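PDB 3W5M: alpha-L-rhamnosidase from Streptomyces avermitilis, which hydrolyses terminal non-reducing alpha-L-rhamnose residues from citrus flavonoids such as naringin, rutin and hesperidin and from the arabinogalactan-protein gum arabic. Local coordinates for residues E753-K756 against D757-A760; K794-T798 against A799-S803; D804-V807 against K808-Q812; L823-D826 against A827-K830. One frame throughout, in Å; residues are numbered along the deposited sequence.

Contact 1 of 4, residues E753-K756 against D757-A760; sequences ETPK and DVIA
Thr754 and Ile759, five residues apart, carry the apolar part of this contact. The methyl CG2 of Thr754 lies 3.6 Å from CD1 of Ile759, and the two side chains cross at about a right angle. With CG1 of Ile759 anti to the carbonyl carbon (chi1 -64°) and chi2 of like sign and size, CD1 comes to lie against that methyl. Cutting Ile759 back to an alanine would probably leave the Thr754 methyl without its main partner here and open a gap facing Leu817 of helix 812-820. A looser apolar approach joins CB of Pro755 to CG2 of Val758, at 4.0 Å.

The backbone bonds are those of a helix beginning. The amide N of Ala760 gives a sound bond to O of Lys756, 2.8 Å long with 158° at the hydrogen. By contrast, O of Pro755 receives two weak bonds: Ile759 N comes in nearly straight at 3.3 Å, whereas Val758 N is bent to 120°.

Among the polar groups, OD1 of Asp757 rests 3.5 Å from CB of Pro755, while OD2 has Lys808 as its partner. OG1 of Thr754 hydrogen-bonds to OG1 of Thr811, and Lys756 NZ bonds to O of Gly743, so these polar ends tie the turn to other loops.

Pro755 takes the N-cap position, right before helix 756-777. This is the N-terminal first turn of a helix of the (alpha/alpha)6-barrel catalytic domain, with Ile759 about 7 Å, side chain to side chain, from the rhamnose-binding Trp695.

Contact 2 of 4, residues K794-T798 against A799-S803; sequences KAFQT and AYVAS
Phe796 and Tyr800 stack edge-to-face across the last turn of helix 783-800, as an i, i+4 pair. Their centroids are 4.9 Å apart and the planes meet at 67°. The edge of Tyr800 is presented to Phe796: its CD2 stands 3.4 Å above the plane of the Phe796 ring, displaced toward the rim. Phe796 CG lies anti to the backbone N (chi1 -175°), which carries the ring along the helix toward Tyr800. On the other ring, CB of Ala799 sits over the centre of one face of Tyr800. The helix belongs to the (alpha/alpha)6-barrel, and both rings pack on the preceding helix 756-777, where Tyr800 OH also bonds to Thr761. CG2 of Val801 approaches Phe796 CE1 obliquely at 4.0 Å. A leucine in place of Phe796 would probably leave the Tyr800 edge without an aromatic face to rest on.

Backbone bonds run to the helix end: Tyr800 N to Phe796 O at 3.0 Å and Val801 N to Gln797 O at 3.1 Å, after which Val801 leaves helical geometry. Thr798 OG1 and N reach O of Lys794 from opposite faces of its carbonyl plane. A water donates to Thr798 O at 3.1 Å and, weakly, to Val801 O.

Contact 3 of 4, residues D804-V807 against K808-Q812; sequences DGKV and KGDTQ
Val807 and Asp810 close a type II beta turn: the amide N of Asp810 donates to O of Val807 at 2.9 Å, with 147° at the hydrogen. The turn lies in the loop between helices 783-800 and 812-820 of the (alpha/alpha)6-barrel domain. Gly809, at the third turn position, has a positive phi, and at its backbone angles a side chain would be jammed against the carbonyl O of Lys808, so glycine suits the site.

Beside the turn, CG of Lys806 comes within 4.1 Å of OD1 of Asp810. The charged ends are near but do not meet, Lys806 NZ being 4.4 Å from Asp810 OD1. Asp810 is instead held by outside partners: OD1 bonds to Tyr815 OH, which also accepts from Val807 N, and OD2 makes a salt bridge with Arg835. Lys808, at the second turn position, is extended, with CG anti to the backbone N, and its NZ is in a salt bridge with Asp757.

Farther out, Thr811 is the N-cap of helix 812-820, its OG1 accepting from Ala814 N. Earlier in the loop, Asp804 forms an Asx turn: its OD1 takes the N-H of Lys806 at 3.2 Å, from 37° above the carboxylate plane.

Contact 4 of 4, residues L823-D826 against A827-K830; sequences LVPD and ALRK
Arg829 and Asp826 lie side by side and point the same way at the N-terminal start of helix 829-842, a helix of the (alpha/alpha)6-barrel domain. From Arg829, CB stands 3.8 Å from O of Asp826. CG is anti to the carbonyl carbon (chi1 -73°) and lies 3.8 Å from O of Pro825, with CB of Val824 a little farther off. CD comes next, 3.8 Å from OD2 of Asp826. The bend at chi3 (61°) then turns the guanidinium away from a direct pairing: its plane is 36° from that of the carboxylate, and NE remains 4.8 Å from OD2. The tip instead bonds at NH1, to O of Leu819 in the preceding helix and to a water that sits in the guanidinium plane and also donates to O of Val824.

On the backbone, the amide N of Leu828 donates to Pro825 O at 2.8 Å, standing above the carbonyl plane, while Arg829 N makes a weak bond to O of Asp826. Val824 packs CG1 against CB of Leu828 at 3.7 Å, and CD1 of Leu828 lies 4.2 Å from CG of Pro825, their side chains crossing obliquely. A second water links O of Asp826, to which it donates, with Lys830 N, from which it accepts at 2.9 Å.

In the fold
The contacts follow in series within the catalytic (alpha/alpha)6-barrel domain, and all pairs touch except contacts 1 and 4, whose nearest atoms are about 6 Å apart. Contact 1 meets contact 3 through the salt bridge of Asp757 OD2 with Lys808 NZ, 3.0 Å, and a probable hydrogen bond between the hydroxyls of Thr754 and Thr811. Val758 packs on the aromatic pair of contact 2. Contact 2 joins contact 3 through Tyr800 O and Lys808 N, 2.9 Å, and contact 4 through Gln797 NE2 and Leu823 O, 2.8 Å. Leu828 of contact 4 also packs on Gly805. Contact 1 alone approaches the rhamnose site; the other three lie away from the annotated sites.

Contact 1 of 4, residues E753-K756 against D757-A760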
ATOM      1  N   GLU A 753      11.989  -8.587 -26.495  1.00 39.92           N
ATOM      2  CA  GLU A 753      10.659  -9.101 -26.165  1.00 39.70           C
ATOM      3  C   GLU A 753      10.515 -10.629 -26.258  1.00 37.93           C
ATOM      4  O   GLU A 753      10.503 -11.197 -27.347  1.00 37.77           O
ATOM      5  CB  GLU A 753       9.596  -8.416 -27.033  1.00 42.87           C
ATOM      6  CG  GLU A 753       8.160  -8.892 -26.794  1.00 46.60           C
ATOM      7  CD  GLU A 753       7.469  -8.197 -25.616  1.00 49.51           C
ATOM      8  OE1 GLU A 753       7.978  -7.153 -25.132  1.00 51.67           O
ATOM      9  OE2 GLU A 753       6.405  -8.698 -25.172  1.00 46.66           O
ATOM     10  N   THR A 754      10.385 -11.284 -25.108  1.00 34.39           N
ATOM     11  CA  THR A 754      10.149 -12.730 -25.058  1.00 33.92           C
ATOM     12  C   THR A 754       8.727 -13.067 -25.469  1.00 33.66           C
ATOM     13  O   THR A 754       7.766 -12.456 -24.965  1.00 35.54           O
ATOM     14  CB  THR A 754      10.397 -13.300 -23.640  1.00 32.82           C
ATOM     15  OG1 THR A 754      11.667 -12.853 -23.158  1.00 32.04           O
ATOM     16  CG2 THR A 754      10.348 -14.854 -23.630  1.00 32.10           C
ATOM     17  N   PRO A 755       8.566 -14.059 -26.380  1.00 34.36           N
ATOM     18  CA  PRO A 755       7.259 -14.580 -26.770  1.00 32.40           C
ATOM     19  C   PRO A 755       6.420 -14.974 -25.552  1.00 34.12           C
ATOM     20  O   PRO A 755       6.894 -15.688 -24.669  1.00 34.07           O
ATOM     21  CB  PRO A 755       7.594 -15.816 -27.611  1.00 32.67           C
ATOM     22  CG  PRO A 755       8.951 -15.533 -28.153  1.00 33.48           C
ATOM     23  CD  PRO A 755       9.670 -14.725 -27.106  1.00 33.70           C
ATOM     24  N   LYS A 756       5.187 -14.486 -25.509  1.00 34.49           N
ATOM     25  CA  LYS A 756       4.326 -14.650 -24.343  1.00 34.00           C
ATOM     26  C   LYS A 756       3.889 -16.092 -24.097  1.00 34.24           C
ATOM     27  O   LYS A 756       3.581 -16.441 -22.965  1.00 31.40           O
ATOM     28  CB  LYS A 756       3.122 -13.689 -24.422  1.00 35.02           C
ATOM     29  CG  LYS A 756       3.533 -12.222 -24.389  1.00 38.52           C
ATOM     30  CD  LYS A 756       2.380 -11.311 -24.762  1.00 39.91           C
ATOM     31  CE  LYS A 756       2.758  -9.867 -24.511  1.00 42.84           C
ATOM     32  NZ  LYS A 756       1.577  -9.004 -24.781  1.00 46.58           N
ATOM     33  N   ASP A 757       3.865 -16.940 -25.139  1.00 35.26           N
ATOM     34  CA  ASP A 757       3.540 -18.366 -24.936  1.00 34.37           C
ATOM     35  C   ASP A 757       4.668 -19.141 -24.230  1.00 32.40           C
ATOM     36  O   ASP A 757       4.395 -20.028 -23.438  1.00 34.59           O
ATOM     37  CB  ASP A 757       3.102 -19.078 -26.232  1.00 35.52           C
ATOM     38  CG  ASP A 757       4.123 -18.945 -27.366  1.00 36.58           C
ATOM     39  OD1 ASP A 757       4.818 -17.912 -27.462  1.00 36.82           O
ATOM     40  OD2 ASP A 757       4.208 -19.883 -28.191  1.00 37.89           O
ATOM     41  N   VAL A 758       5.919 -18.785 -24.495  1.00 32.64           N
ATOM     42  CA  VAL A 758       7.069 -19.318 -23.747  1.00 33.36           C
ATOM     43  C   VAL A 758       6.928 -18.926 -22.263  1.00 33.82           C
ATOM     44  O   VAL A 758       7.059 -19.762 -21.364  1.00 31.75           O
ATOM     45  CB  VAL A 758       8.406 -18.782 -24.308  1.00 36.98           C
ATOM     46  CG1 VAL A 758       9.598 -19.226 -23.465  1.00 37.77           C
ATOM     47  CG2 VAL A 758       8.597 -19.229 -25.752  1.00 38.26           C
ATOM     48  N   ILE A 759       6.640 -17.657 -22.030  1.00 30.38           N
ATOM     49  CA  ILE A 759       6.430 -17.150 -20.666  1.00 29.98           C
ATOM     50  C   ILE A 759       5.288 -17.858 -19.959  1.00 27.01           C
ATOM     51  O   ILE A 759       5.444 -18.328 -18.819  1.00 27.19           O
ATOM     52  CB  ILE A 759       6.119 -15.641 -20.641  1.00 29.94           C
ATOM     53  CG1 ILE A 759       7.290 -14.783 -21.163  1.00 31.21           C
ATOM     54  CG2 ILE A 759       5.629 -15.216 -19.248  1.00 28.28           C
ATOM     55  CD1 ILE A 759       8.636 -15.004 -20.509  1.00 31.18           C
ATOM     56  N   ALA A 760       4.136 -17.920 -20.613  1.00 27.06           N
ATOM     57  CA  ALA A 760       2.949 -18.477 -20.009  1.00 26.69           C
ATOM     58  C   ALA A 760       3.098 -19.956 -19.716  1.00 29.00           C
ATOM     59  O   ALA A 760       2.685 -20.425 -18.659  1.00 24.92           O
ATOM     60  CB  ALA A 760       1.729 -18.226 -20.881  1.00 27.20           C
TER

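Contact 2 of 4, residues K794-T798 against A799-S803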
ATOM      1  N   LYS A 794       7.825 -31.464 -20.272  1.00 30.01           N
ATOM      2  CA  LYS A 794       8.086 -32.200 -21.524  1.00 34.97           C
ATOM      3  C   LYS A 794       7.485 -31.469 -22.727  1.00 34.83           C
ATOM      4  O   LYS A 794       8.153 -31.275 -23.740  1.00 35.42           O
ATOM      5  CB  LYS A 794       7.566 -33.628 -21.496  1.00 36.40           C
ATOM      6  CG  LYS A 794       8.347 -34.487 -22.477  1.00 44.60           C
ATOM      7  CD  LYS A 794       7.501 -35.497 -23.230  1.00 51.90           C
ATOM      8  CE  LYS A 794       8.379 -36.257 -24.227  1.00 56.62           C
ATOM      9  NZ  LYS A 794       7.666 -37.378 -24.907  1.00 61.21           N
ATOM     10  N   ALA A 795       6.227 -31.059 -22.589  1.00 32.76           N
ATOM     11  CA  ALA A 795       5.556 -30.265 -23.606  1.00 31.09           C
ATOM     12  C   ALA A 795       6.325 -28.964 -23.827  1.00 31.94           C
ATOM     13  O   ALA A 795       6.556 -28.565 -24.981  1.00 32.23           O
ATOM     14  CB  ALA A 795       4.099 -30.015 -23.227  1.00 31.30           C
ATOM     15  N   PHE A 796       6.789 -28.333 -22.745  1.00 27.88           N
ATOM     16  CA  PHE A 796       7.576 -27.122 -22.876  1.00 28.34           C
ATOM     17  C   PHE A 796       8.867 -27.321 -23.680  1.00 29.76           C
ATOM     18  O   PHE A 796       9.197 -26.496 -24.552  1.00 29.31           O
ATOM     19  CB  PHE A 796       7.924 -26.528 -21.500  1.00 28.24           C
ATOM     20  CG  PHE A 796       8.637 -25.221 -21.578  1.00 28.87           C
ATOM     21  CD1 PHE A 796      10.005 -25.173 -21.813  1.00 28.39           C
ATOM     22  CD2 PHE A 796       7.929 -24.012 -21.417  1.00 28.17           C
ATOM     23  CE1 PHE A 796      10.667 -23.962 -21.905  1.00 29.88           C
ATOM     24  CE2 PHE A 796       8.590 -22.805 -21.506  1.00 28.55           C
ATOM     25  CZ  PHE A 796       9.952 -22.774 -21.743  1.00 29.60           C
ATOM     26  N   GLN A 797       9.612 -28.381 -23.367  1.00 28.99           N
ATOM     27  CA  GLN A 797      10.936 -28.572 -23.977  1.00 30.59           C
ATOM     28  C   GLN A 797      10.777 -28.864 -25.454  1.00 31.80           C
ATOM     29  O   GLN A 797      11.526 -28.352 -26.282  1.00 32.95           O
ATOM     30  CB  GLN A 797      11.695 -29.715 -23.318  1.00 32.22           C
ATOM     31  CG  GLN A 797      12.360 -29.317 -22.014  1.00 32.94           C
ATOM     32  CD  GLN A 797      12.601 -30.511 -21.116  1.00 35.02           C
ATOM     33  OE1 GLN A 797      12.145 -31.618 -21.406  1.00 36.34           O
ATOM     34  NE2 GLN A 797      13.315 -30.293 -20.018  1.00 33.15           N
ATOM     35  N   THR A 798       9.767 -29.658 -25.767  1.00 29.59           N
ATOM     36  CA  THR A 798       9.468 -29.991 -27.157  1.00 34.71           C
ATOM     37  C   THR A 798       9.113 -28.760 -27.996  1.00 35.37           C
ATOM     38  O   THR A 798       9.532 -28.653 -29.159  1.00 32.25           O
ATOM     39  CB  THR A 798       8.364 -31.055 -27.238  1.00 34.88           C
ATOM     40  OG1 THR A 798       8.835 -32.241 -26.587  1.00 36.05           O
ATOM     41  CG2 THR A 798       8.018 -31.391 -28.687  1.00 36.22           C
ATOM     42  N   ALA A 799       8.376 -27.826 -27.394  1.00 32.11           N
ATOM     43  CA  ALA A 799       7.843 -26.683 -28.127  1.00 31.36           C
ATOM     44  C   ALA A 799       8.854 -25.572 -28.296  1.00 33.06           C
ATOM     45  O   ALA A 799       8.892 -24.939 -29.352  1.00 35.54           O
ATOM     46  CB  ALA A 799       6.556 -26.163 -27.467  1.00 31.68           C
ATOM     47  N   TYR A 800       9.692 -25.343 -27.285  1.00 29.12           N
ATOM     48  CA  TYR A 800      10.496 -24.131 -27.243  1.00 31.47           C
ATOM     49  C   TYR A 800      12.005 -24.284 -27.109  1.00 30.00           C
ATOM     50  O   TYR A 800      12.734 -23.287 -27.253  1.00 30.48           O
ATOM     51  CB  TYR A 800       9.963 -23.168 -26.146  1.00 30.89           C
ATOM     52  CG  TYR A 800       8.451 -23.077 -26.030  1.00 34.05           C
ATOM     53  CD1 TYR A 800       7.669 -22.525 -27.056  1.00 35.92           C
ATOM     54  CD2 TYR A 800       7.797 -23.524 -24.872  1.00 34.90           C
ATOM     55  CE1 TYR A 800       6.285 -22.440 -26.926  1.00 38.01           C
ATOM     56  CE2 TYR A 800       6.423 -23.454 -24.737  1.00 33.52           C
ATOM     57  CZ  TYR A 800       5.668 -22.905 -25.750  1.00 36.36           C
ATOM     58  OH  TYR A 800       4.301 -22.847 -25.591  1.00 38.36           O
ATOM     59  N   VAL A 801      12.490 -25.507 -26.854  1.00 31.23           N
ATOM     60  CA  VAL A 801      13.908 -25.718 -26.648  1.00 29.71           C
ATOM     61  C   VAL A 801      14.461 -26.543 -27.802  1.00 32.28           C
ATOM     62  O   VAL A 801      13.989 -27.654 -28.053  1.00 31.06           O
ATOM     63  CB  VAL A 801      14.215 -26.422 -25.298  1.00 31.79           C
ATOM     64  CG1 VAL A 801      15.710 -26.524 -25.086  1.00 31.51           C
ATOM     65  CG2 VAL A 801      13.593 -25.665 -24.125  1.00 30.26           C
ATOM     66  N   ALA A 802      15.434 -25.971 -28.500  1.00 34.03           N
ATOM     67  CA  ALA A 802      16.074 -26.609 -29.654  1.00 37.49           C
ATOM     68  C   ALA A 802      17.291 -27.485 -29.272  1.00 40.98           C
ATOM     69  O   ALA A 802      17.848 -27.374 -28.165  1.00 40.51           O
ATOM     70  CB  ALA A 802      16.487 -25.542 -30.658  1.00 37.92           C
ATOM     71  N   SER A 803      17.730 -28.317 -30.220  1.00 39.79           N
ATOM     72  CA  SER A 803      18.793 -29.302 -29.982  1.00 37.86           C
ATOM     73  C   SER A 803      20.092 -28.713 -29.509  1.00 38.20           C
ATOM     74  O   SER A 803      20.858 -29.404 -28.835  1.00 38.60           O
ATOM     75  CB  SER A 803      19.041 -30.128 -31.243  1.00 37.77           C
ATOM     76  OG  SER A 803      17.924 -30.964 -31.451  1.00 37.77           O
TER
HETATM   77  O   HOH W   1      11.954 -26.971 -29.959  1.00 36.48           O

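Contact 3 of 4, residues D804-V807 against K808-Q812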
ATOM      1  N   ASP A 804      20.351 -27.455 -29.863  1.00 37.34           N
ATOM      2  CA  ASP A 804      21.563 -26.776 -29.427  1.00 38.79           C
ATOM      3  C   ASP A 804      21.335 -25.942 -28.167  1.00 38.34           C
ATOM      4  O   ASP A 804      22.221 -25.190 -27.752  1.00 38.86           O
ATOM      5  CB  ASP A 804      22.156 -25.915 -30.553  1.00 41.27           C
ATOM      6  CG  ASP A 804      21.142 -24.926 -31.144  1.00 46.07           C
ATOM      7  OD1 ASP A 804      20.036 -24.737 -30.573  1.00 45.14           O
ATOM      8  OD2 ASP A 804      21.456 -24.339 -32.200  1.00 45.47           O
ATOM      9  N   GLY A 805      20.149 -26.075 -27.574  1.00 40.77           N
ATOM     10  CA  GLY A 805      19.825 -25.369 -26.329  1.00 41.87           C
ATOM     11  C   GLY A 805      19.286 -23.955 -26.504  1.00 42.79           C
ATOM     12  O   GLY A 805      19.162 -23.187 -25.528  1.00 40.53           O
ATOM     13  N   LYS A 806      18.968 -23.594 -27.745  1.00 43.13           N
ATOM     14  CA  LYS A 806      18.370 -22.293 -27.998  1.00 44.63           C
ATOM     15  C   LYS A 806      16.902 -22.331 -27.610  1.00 39.85           C
ATOM     16  O   LYS A 806      16.189 -23.280 -27.896  1.00 41.88           O
ATOM     17  CB  LYS A 806      18.543 -21.864 -29.460  1.00 48.47           C
ATOM     18  CG  LYS A 806      19.622 -20.811 -29.672  1.00 55.25           C
ATOM     19  CD  LYS A 806      21.022 -21.404 -29.627  1.00 59.18           C
ATOM     20  CE  LYS A 806      22.092 -20.325 -29.673  1.00 62.50           C
ATOM     21  NZ  LYS A 806      21.898 -19.363 -30.794  1.00 63.34           N
ATOM     22  N   VAL A 807      16.462 -21.291 -26.924  1.00 39.48           N
ATOM     23  CA  VAL A 807      15.068 -21.199 -26.555  1.00 35.23           C
ATOM     24  C   VAL A 807      14.410 -20.145 -27.449  1.00 31.92           C
ATOM     25  O   VAL A 807      15.024 -19.124 -27.770  1.00 32.53           O
ATOM     26  CB  VAL A 807      14.904 -20.864 -25.054  1.00 35.14           C
ATOM     27  CG1 VAL A 807      13.430 -20.847 -24.676  1.00 34.57           C
ATOM     28  CG2 VAL A 807      15.683 -21.879 -24.203  1.00 32.30           C
ATOM     29  N   LYS A 808      13.183 -20.438 -27.843  1.00 30.31           N
ATOM     30  CA  LYS A 808      12.353 -19.565 -28.670  1.00 35.31           C
ATOM     31  C   LYS A 808      12.349 -18.121 -28.166  1.00 38.04           C
ATOM     32  O   LYS A 808      12.034 -17.852 -26.994  1.00 33.35           O
ATOM     33  CB  LYS A 808      10.938 -20.123 -28.730  1.00 34.53           C
ATOM     34  CG  LYS A 808       9.982 -19.328 -29.598  1.00 37.13           C
ATOM     35  CD  LYS A 808       8.635 -20.024 -29.639  1.00 39.56           C
ATOM     36  CE  LYS A 808       7.563 -19.149 -30.282  1.00 41.60           C
ATOM     37  NZ  LYS A 808       6.257 -19.875 -30.333  1.00 42.24           N
ATOM     38  N   GLY A 809      12.760 -17.216 -29.053  1.00 35.62           N
ATOM     39  CA  GLY A 809      12.728 -15.803 -28.798  1.00 34.51           C
ATOM     40  C   GLY A 809      14.138 -15.336 -28.591  1.00 36.74           C
ATOM     41  O   GLY A 809      14.436 -14.161 -28.805  1.00 35.99           O
ATOM     42  N   ASP A 810      14.997 -16.261 -28.155  1.00 35.98           N
ATOM     43  CA  ASP A 810      16.416 -16.005 -28.010  1.00 37.34           C
ATOM     44  C   ASP A 810      16.668 -14.696 -27.244  1.00 38.08           C
ATOM     45  O   ASP A 810      17.589 -13.940 -27.562  1.00 36.93           O
ATOM     46  CB  ASP A 810      17.098 -16.024 -29.399  1.00 41.91           C
ATOM     47  CG  ASP A 810      18.610 -16.187 -29.324  1.00 44.87           C
ATOM     48  OD1 ASP A 810      19.101 -16.940 -28.458  1.00 49.35           O
ATOM     49  OD2 ASP A 810      19.325 -15.560 -30.145  1.00 45.08           O
ATOM     50  N   THR A 811      15.852 -14.456 -26.211  1.00 35.22           N
ATOM     51  CA  THR A 811      16.001 -13.287 -25.358  1.00 34.11           C
ATOM     52  C   THR A 811      16.743 -13.632 -24.077  1.00 32.59           C
ATOM     53  O   THR A 811      16.804 -14.801 -23.692  1.00 33.58           O
ATOM     54  CB  THR A 811      14.631 -12.667 -25.000  1.00 34.22           C
ATOM     55  OG1 THR A 811      13.817 -13.629 -24.324  1.00 32.72           O
ATOM     56  CG2 THR A 811      13.901 -12.190 -26.252  1.00 36.35           C
ATOM     57  N   GLN A 812      17.303 -12.620 -23.414  1.00 30.20           N
ATOM     58  CA  GLN A 812      17.940 -12.824 -22.117  1.00 30.39           C
ATOM     59  C   GLN A 812      16.932 -13.496 -21.156  1.00 31.01           C
ATOM     60  O   GLN A 812      17.261 -14.495 -20.498  1.00 30.54           O
ATOM     61  CB  GLN A 812      18.472 -11.499 -21.546  1.00 31.80           C
ATOM     62  CG  GLN A 812      19.677 -10.929 -22.283  1.00 31.43           C
ATOM     63  CD  GLN A 812      20.333  -9.779 -21.544  1.00 35.20           C
ATOM     64  OE1 GLN A 812      20.097  -9.582 -20.359  1.00 32.95           O
ATOM     65  NE2 GLN A 812      21.164  -9.010 -22.245  1.00 35.76           N
TER

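Contact 4 of 4, residues L823-D826 against A827-K830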
ATOM      1  N   LEU A 823      13.601 -25.815 -16.603  1.00 24.71           N
ATOM      2  CA  LEU A 823      12.871 -26.225 -17.782  1.00 25.05           C
ATOM      3  C   LEU A 823      13.790 -26.710 -18.915  1.00 27.22           C
ATOM      4  O   LEU A 823      13.350 -27.513 -19.713  1.00 30.30           O
ATOM      5  CB  LEU A 823      11.911 -25.139 -18.259  1.00 24.22           C
ATOM      6  CG  LEU A 823      10.838 -24.786 -17.200  1.00 23.94           C
ATOM      7  CD1 LEU A 823      10.032 -23.573 -17.619  1.00 24.67           C
ATOM      8  CD2 LEU A 823       9.892 -25.940 -16.893  1.00 25.16           C
ATOM      9  N   VAL A 824      15.042 -26.252 -18.945  1.00 27.93           N
ATOM     10  CA  VAL A 824      16.016 -26.695 -19.958  1.00 28.99           C
ATOM     11  C   VAL A 824      16.392 -28.151 -19.633  1.00 28.51           C
ATOM     12  O   VAL A 824      16.715 -28.452 -18.496  1.00 28.29           O
ATOM     13  CB  VAL A 824      17.313 -25.849 -19.908  1.00 29.22           C
ATOM     14  CG1 VAL A 824      18.260 -26.245 -21.025  1.00 31.04           C
ATOM     15  CG2 VAL A 824      17.023 -24.360 -20.009  1.00 32.28           C
ATOM     16  N   PRO A 825      16.385 -29.058 -20.631  1.00 30.00           N
ATOM     17  CA  PRO A 825      16.960 -30.382 -20.312  1.00 30.15           C
ATOM     18  C   PRO A 825      18.377 -30.238 -19.726  1.00 27.46           C
ATOM     19  O   PRO A 825      19.137 -29.362 -20.157  1.00 29.89           O
ATOM     20  CB  PRO A 825      16.989 -31.102 -21.665  1.00 31.41           C
ATOM     21  CG  PRO A 825      16.061 -30.332 -22.558  1.00 31.26           C
ATOM     22  CD  PRO A 825      16.050 -28.910 -22.058  1.00 29.70           C
ATOM     23  N   ASP A 826      18.738 -31.079 -18.753  1.00 26.78           N
ATOM     24  CA  ASP A 826      20.011 -30.908 -18.051  1.00 27.74           C
ATOM     25  C   ASP A 826      21.212 -30.947 -18.961  1.00 27.10           C
ATOM     26  O   ASP A 826      22.175 -30.246 -18.721  1.00 26.01           O
ATOM     27  CB  ASP A 826      20.167 -31.902 -16.916  1.00 32.48           C
ATOM     28  CG  ASP A 826      19.299 -31.535 -15.743  1.00 36.24           C
ATOM     29  OD1 ASP A 826      18.122 -31.924 -15.777  1.00 34.54           O
ATOM     30  OD2 ASP A 826      19.778 -30.801 -14.831  1.00 37.85           O
ATOM     31  N   ALA A 827      21.128 -31.766 -20.010  1.00 26.44           N
ATOM     32  CA  ALA A 827      22.194 -31.882 -21.012  1.00 27.27           C
ATOM     33  C   ALA A 827      22.468 -30.560 -21.701  1.00 29.87           C
ATOM     34  O   ALA A 827      23.557 -30.363 -22.237  1.00 30.98           O
ATOM     35  CB  ALA A 827      21.827 -32.930 -22.063  1.00 27.59           C
ATOM     36  N   LEU A 828      21.497 -29.645 -21.652  1.00 27.82           N
ATOM     37  CA  LEU A 828      21.572 -28.398 -22.414  1.00 28.50           C
ATOM     38  C   LEU A 828      21.661 -27.145 -21.552  1.00 28.67           C
ATOM     39  O   LEU A 828      21.613 -26.052 -22.078  1.00 30.71           O
ATOM     40  CB  LEU A 828      20.353 -28.301 -23.341  1.00 28.75           C
ATOM     41  CG  LEU A 828      20.432 -29.201 -24.574  1.00 32.59           C
ATOM     42  CD1 LEU A 828      19.073 -29.335 -25.248  1.00 32.74           C
ATOM     43  CD2 LEU A 828      21.499 -28.656 -25.528  1.00 33.63           C
ATOM     44  N   ARG A 829      21.782 -27.299 -20.238  1.00 29.16           N
ATOM     45  CA  ARG A 829      21.902 -26.131 -19.355  1.00 28.57           C
ATOM     46  C   ARG A 829      23.153 -25.309 -19.621  1.00 29.69           C
ATOM     47  O   ARG A 829      23.093 -24.082 -19.680  1.00 31.49           O
ATOM     48  CB  ARG A 829      21.803 -26.538 -17.883  1.00 27.91           C
ATOM     49  CG  ARG A 829      20.386 -26.918 -17.479  1.00 27.11           C
ATOM     50  CD  ARG A 829      20.305 -27.257 -15.989  1.00 26.27           C
ATOM     51  NE  ARG A 829      20.690 -26.130 -15.135  1.00 26.77           N
ATOM     52  CZ  ARG A 829      19.835 -25.210 -14.685  1.00 27.44           C
ATOM     53  NH1 ARG A 829      18.553 -25.284 -15.011  1.00 25.36           N
ATOM     54  NH2 ARG A 829      20.273 -24.220 -13.920  1.00 26.42           N
ATOM     55  N   LYS A 830      24.285 -25.980 -19.798  1.00 30.06           N
ATOM     56  CA  LYS A 830      25.530 -25.310 -20.142  1.00 30.44           C
ATOM     57  C   LYS A 830      25.355 -24.443 -21.394  1.00 31.23           C
ATOM     58  O   LYS A 830      25.732 -23.273 -21.379  1.00 31.07           O
ATOM     59  CB  LYS A 830      26.647 -26.329 -20.354  1.00 33.72           C
ATOM     60  CG  LYS A 830      28.037 -25.721 -20.492  1.00 38.09           C
ATOM     61  CD  LYS A 830      29.101 -26.808 -20.436  1.00 42.21           C
ATOM     62  CE  LYS A 830      30.493 -26.204 -20.421  1.00 46.58           C
ATOM     63  NZ  LYS A 830      30.808 -25.524 -21.712  1.00 48.52           N
TER
HETATM   64  O   HOH W   2      16.942 -27.070 -16.316  1.00 29.99           O
HETATM   65  O   HOH W   3      24.542 -28.837 -19.164  1.00 29.71           O